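Local coordinates for glycosyl hydrolase family 2, TIM barrel domain protein (Faecalibacterium prausnitzii A2-165, PDB 6ED2) that probably hydrolyses beta-D-glucuronides as a glycoside hydrolase family 2 beta-glucuronidase of a human gut bacterium, and binds magnesium, at residues A[85-90]-A[587-592]; A[118-123]-A[166-171]. One frame throughout, in Å; residues are numbered along the deposited sequence.

Contact 1 of 2, residues A[85-90]-A[587-592]; sequences ASREYC and TTEGIL
A salt-bridge network of R87, E88 and E589 ties the sugar-binding domain to the TIM barrel domain of this family 2 glycoside hydrolase, where both meet a second subunit. R87, the last residue of helix 84-87, sends NH2 to OE2 of E589, 2.9 Å away, in the loop after barrel strand 574-580. Its CG stands anti to the backbone N (chi1 -172°) and the chain bends at chi3, which brings the guanidinium to E589. The bond is nearly straight, with an N-H...O angle of 177°; OE2 lies in the guanidinium plane and accepts with its anti lone pair. The carboxylate plane is turned 72° from the guanidinium, and its OE1 accepts from M551 N of the second subunit. R87 NH2 also donates to E88 OE2 at 2.7 Å, again in plane; one nitrogen thus bridges two carboxylates, and the guanidinium charge probably eases the repulsion between them. K84 adds a further salt bridge to E589 OE2. With NE bonded to Y191 OH and NH1 to S549 O of the second subunit, all three arginine nitrogens are held. A water donates to E88 OE2 at 2.7 Å and accepts from E589 N at 2.9 Å.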
# COMPACT_ATOMS: atom_id res chain seq x y z
N ALA A 85 13.94 -9.85 20.83
CA ALA A 85 14.10 -10.67 22.03
C ALA A 85 13.16 -10.22 23.14
O ALA A 85 12.62 -11.04 23.89
CB ALA A 85 15.55 -10.62 22.53
N SER A 86 12.94 -8.91 23.27
CA SER A 86 11.99 -8.42 24.25
C SER A 86 10.56 -8.67 23.79
O SER A 86 9.71 -9.05 24.60
CB SER A 86 12.22 -6.93 24.50
OG SER A 86 13.54 -6.70 24.96
N ARG A 87 10.27 -8.44 22.50
CA ARG A 87 8.92 -8.71 22.02
C ARG A 87 8.54 -10.16 22.26
O ARG A 87 7.42 -10.45 22.69
CB ARG A 87 8.78 -8.36 20.54
CG ARG A 87 7.33 -8.43 20.04
CD ARG A 87 7.27 -8.59 18.51
NE ARG A 87 7.56 -9.96 18.10
CZ ARG A 87 8.04 -10.32 16.90
NH1 ARG A 87 8.31 -9.42 15.97
NH2 ARG A 87 8.26 -11.61 16.64
N GLU A 88 9.47 -11.09 22.04
CA GLU A 88 9.18 -12.51 22.15
C GLU A 88 9.55 -13.09 23.52
O GLU A 88 9.52 -14.31 23.69
CB GLU A 88 9.92 -13.28 21.05
CG GLU A 88 9.39 -13.04 19.63
CD GLU A 88 8.16 -13.90 19.29
OE1 GLU A 88 7.79 -14.78 20.09
OE2 GLU A 88 7.54 -13.69 18.22
N TYR A 89 9.91 -12.24 24.49
CA TYR A 89 10.33 -12.74 25.80
C TYR A 89 9.28 -13.68 26.39
O TYR A 89 8.09 -13.36 26.46
CB TYR A 89 10.58 -11.60 26.78
CG TYR A 89 11.00 -12.13 28.12
CD1 TYR A 89 12.34 -12.44 28.37
CD2 TYR A 89 10.07 -12.36 29.13
CE1 TYR A 89 12.74 -12.94 29.60
CE2 TYR A 89 10.46 -12.88 30.37
CZ TYR A 89 11.79 -13.16 30.60
OH TYR A 89 12.20 -13.66 31.81
N CYS A 90 9.75 -14.84 26.86
CA CYS A 90 8.86 -15.85 27.42
C CYS A 90 9.45 -16.33 28.74
O CYS A 90 10.56 -16.87 28.77
CB CYS A 90 8.68 -17.02 26.45
SG CYS A 90 7.42 -18.24 27.00
N THR A 587 -0.72 -12.12 15.08
CA THR A 587 -0.46 -13.55 15.28
C THR A 587 1.03 -13.74 15.46
O THR A 587 1.82 -12.80 15.30
CB THR A 587 -0.95 -14.37 14.09
OG1 THR A 587 -0.11 -14.09 12.95
CG2 THR A 587 -2.41 -14.03 13.74
N THR A 588 1.44 -14.96 15.76
CA THR A 588 2.85 -15.29 15.70
C THR A 588 3.35 -15.19 14.25
O THR A 588 2.56 -15.19 13.30
CB THR A 588 3.10 -16.70 16.24
OG1 THR A 588 2.25 -17.61 15.53
CG2 THR A 588 2.76 -16.76 17.72
N GLU A 589 4.67 -15.10 14.09
CA GLU A 589 5.26 -15.02 12.76
C GLU A 589 5.07 -16.33 12.01
O GLU A 589 5.09 -17.41 12.60
CB GLU A 589 6.75 -14.71 12.84
CG GLU A 589 7.10 -13.33 13.38
CD GLU A 589 8.56 -12.94 13.11
OE1 GLU A 589 9.06 -13.14 11.98
OE2 GLU A 589 9.21 -12.42 14.05
N GLY A 590 4.91 -16.23 10.69
CA GLY A 590 4.83 -17.42 9.84
C GLY A 590 4.63 -17.04 8.39
O GLY A 590 4.21 -15.92 8.07
N ILE A 591 4.91 -18.00 7.51
CA ILE A 591 4.77 -17.69 6.09
C ILE A 591 3.31 -17.48 5.71
O ILE A 591 3.03 -16.86 4.68
CB ILE A 591 5.41 -18.77 5.18
CG1 ILE A 591 4.65 -20.10 5.24
CG2 ILE A 591 6.89 -19.01 5.52
CD1 ILE A 591 5.22 -21.14 4.27
N LEU A 592 2.37 -17.97 6.52
CA LEU A 592 0.95 -17.81 6.22
C LEU A 592 0.37 -16.49 6.71
O LEU A 592 -0.80 -16.21 6.44
CB LEU A 592 0.15 -18.94 6.87
CG LEU A 592 0.36 -20.31 6.26
CD1 LEU A 592 -0.18 -21.36 7.22
CD2 LEU A 592 -0.37 -20.34 4.94
O HOH W 1 6.10 -15.23 16.57

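Contact 2 of 2, residues A[118-123]-A[166-171]; sequences THRARV and ETMLPA
M168 meets both H119 and R120, its thioether laid across their side chains at about a right angle. With CG wedged between the backbone N and the carbonyl carbon (chi1 63°) and the chain bent at the last torsion (chi3 -77°), CE comes to rest over one face of the H119 imidazole in a CH-pi contact, 3.8 Å from the ring centroid and 15° off the normal. T118 CG2 covers the opposite face, leaving the ring sandwiched between two methyl groups. SD of M168 lies at the edge of the R120 guanidinium and accepts a weak hydrogen bond from NH2 at 3.3 Å; the stronger partner of R120 is E134, in a salt bridge with NE. H119 and R120 form a classic beta bulge opposite N161, where strand 120-125 of the sugar-binding domain's antiparallel sheet begins, consistent with both consecutive residues reaching M168, R120 with its end. L169 starts its side chain away from 118-123 and packs on L412 of helix 409-427, but its carbonyl O accepts from a water 2.8 Å away that is also bonded to H119 ND1. N192 OD1 pairs with H119 NE2. P170, after a cis peptide bond, sets CD 3.8 Å from H119 CE1.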
# COMPACT_ATOMS: atom_id res chain seq x y z
N THR A 118 -1.42 -11.39 32.71
CA THR A 118 -1.30 -12.45 31.72
C THR A 118 0.10 -13.02 31.77
O THR A 118 1.07 -12.28 31.59
CB THR A 118 -1.63 -11.89 30.34
OG1 THR A 118 -2.93 -11.27 30.38
CG2 THR A 118 -1.58 -12.98 29.28
N HIS A 119 0.24 -14.33 32.02
CA HIS A 119 -0.83 -15.33 32.17
C HIS A 119 -1.11 -15.73 33.63
O HIS A 119 -2.15 -16.29 33.95
CB HIS A 119 -0.44 -16.61 31.41
CG HIS A 119 -0.60 -16.51 29.93
ND1 HIS A 119 -1.83 -16.36 29.32
CD2 HIS A 119 0.32 -16.55 28.94
CE1 HIS A 119 -1.66 -16.30 28.01
NE2 HIS A 119 -0.36 -16.41 27.75
N ARG A 120 -0.13 -15.52 34.50
CA ARG A 120 -0.24 -15.88 35.91
C ARG A 120 0.54 -14.85 36.70
O ARG A 120 1.40 -14.14 36.16
CB ARG A 120 0.30 -17.30 36.17
CG ARG A 120 1.76 -17.54 35.72
CD ARG A 120 2.08 -19.05 35.58
NE ARG A 120 1.06 -19.67 34.75
CZ ARG A 120 1.16 -19.81 33.43
NH1 ARG A 120 2.25 -19.41 32.78
NH2 ARG A 120 0.16 -20.37 32.77
N ALA A 121 0.26 -14.77 38.00
CA ALA A 121 0.82 -13.69 38.81
C ALA A 121 1.04 -14.13 40.25
O ALA A 121 0.25 -14.90 40.81
CB ALA A 121 -0.08 -12.45 38.77
N ARG A 122 2.12 -13.64 40.84
CA ARG A 122 2.36 -13.65 42.28
C ARG A 122 2.53 -12.20 42.71
O ARG A 122 3.41 -11.50 42.20
CB ARG A 122 3.59 -14.49 42.64
CG ARG A 122 3.45 -15.96 42.26
CD ARG A 122 4.72 -16.73 42.45
NE ARG A 122 5.18 -16.70 43.84
CZ ARG A 122 6.38 -17.14 44.22
NH1 ARG A 122 7.22 -17.64 43.31
NH2 ARG A 122 6.74 -17.08 45.49
N VAL A 123 1.70 -11.76 43.64
CA VAL A 123 1.65 -10.37 44.06
C VAL A 123 2.29 -10.23 45.43
O VAL A 123 1.96 -10.98 46.36
CB VAL A 123 0.21 -9.84 44.06
CG1 VAL A 123 0.15 -8.40 44.59
CG2 VAL A 123 -0.36 -9.93 42.65
N GLU A 166 0.14 -27.33 28.25
CA GLU A 166 -1.05 -28.06 27.85
C GLU A 166 -2.07 -28.19 28.98
O GLU A 166 -3.09 -28.87 28.80
CB GLU A 166 -0.66 -29.45 27.33
CG GLU A 166 0.32 -29.39 26.17
CD GLU A 166 0.58 -30.75 25.52
OE1 GLU A 166 0.28 -31.79 26.16
OE2 GLU A 166 1.04 -30.77 24.36
N THR A 167 -1.82 -27.57 30.14
CA THR A 167 -2.78 -27.62 31.24
C THR A 167 -3.41 -26.27 31.54
O THR A 167 -4.10 -26.13 32.56
CB THR A 167 -2.11 -28.18 32.50
OG1 THR A 167 -0.87 -27.50 32.74
CG2 THR A 167 -1.82 -29.66 32.34
N MET A 168 -3.23 -25.27 30.67
CA MET A 168 -3.75 -23.93 30.91
C MET A 168 -4.66 -23.49 29.77
O MET A 168 -4.68 -24.08 28.68
CB MET A 168 -2.60 -22.92 31.04
CG MET A 168 -1.78 -22.82 29.76
SD MET A 168 -0.52 -21.53 29.78
CE MET A 168 -1.52 -20.05 29.52
N LEU A 169 -5.40 -22.43 30.03
CA LEU A 169 -6.21 -21.75 29.03
C LEU A 169 -5.61 -20.38 28.76
O LEU A 169 -5.63 -19.53 29.67
CB LEU A 169 -7.64 -21.63 29.51
CG LEU A 169 -8.53 -22.87 29.53
CD1 LEU A 169 -8.15 -23.86 30.64
CD2 LEU A 169 -9.94 -22.39 29.75
N PRO A 170 -5.10 -20.08 27.56
CA PRO A 170 -5.08 -20.93 26.36
C PRO A 170 -3.89 -21.89 26.33
O PRO A 170 -2.91 -21.69 27.06
CB PRO A 170 -4.96 -19.90 25.23
CG PRO A 170 -4.10 -18.81 25.83
CD PRO A 170 -4.48 -18.76 27.31
N ALA A 171 -3.97 -22.91 25.49
CA ALA A 171 -3.01 -24.02 25.53
C ALA A 171 -1.89 -23.83 24.52
O ALA A 171 -2.07 -23.28 23.43
CB ALA A 171 -3.73 -25.34 25.25
O HOH W 2 -4.07 -17.42 30.66

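How the contacts relate
The two contacts have centres 18 Å apart and nearest atoms about 8 Å apart, without touching. Along the chain the order is 85-90, 118-123, 166-171, then 587-592, so contact 2 falls wholly between the two halves of contact 1. Three of the four segments belong to the sugar-binding domain. Contact 2 is local and buried, joining the start of a sheet strand to the loop leading from strand 152-161 to strand 172-176. The segments of contact 1 lie 497 residues apart in sequence, and it reaches the barrel directly, beside a second subunit. The sugar-binding domain therefore meets the barrel domain at two separate places: helix 84-87 against the 587-592 loop, and the 166-171 loop against helix 409-427.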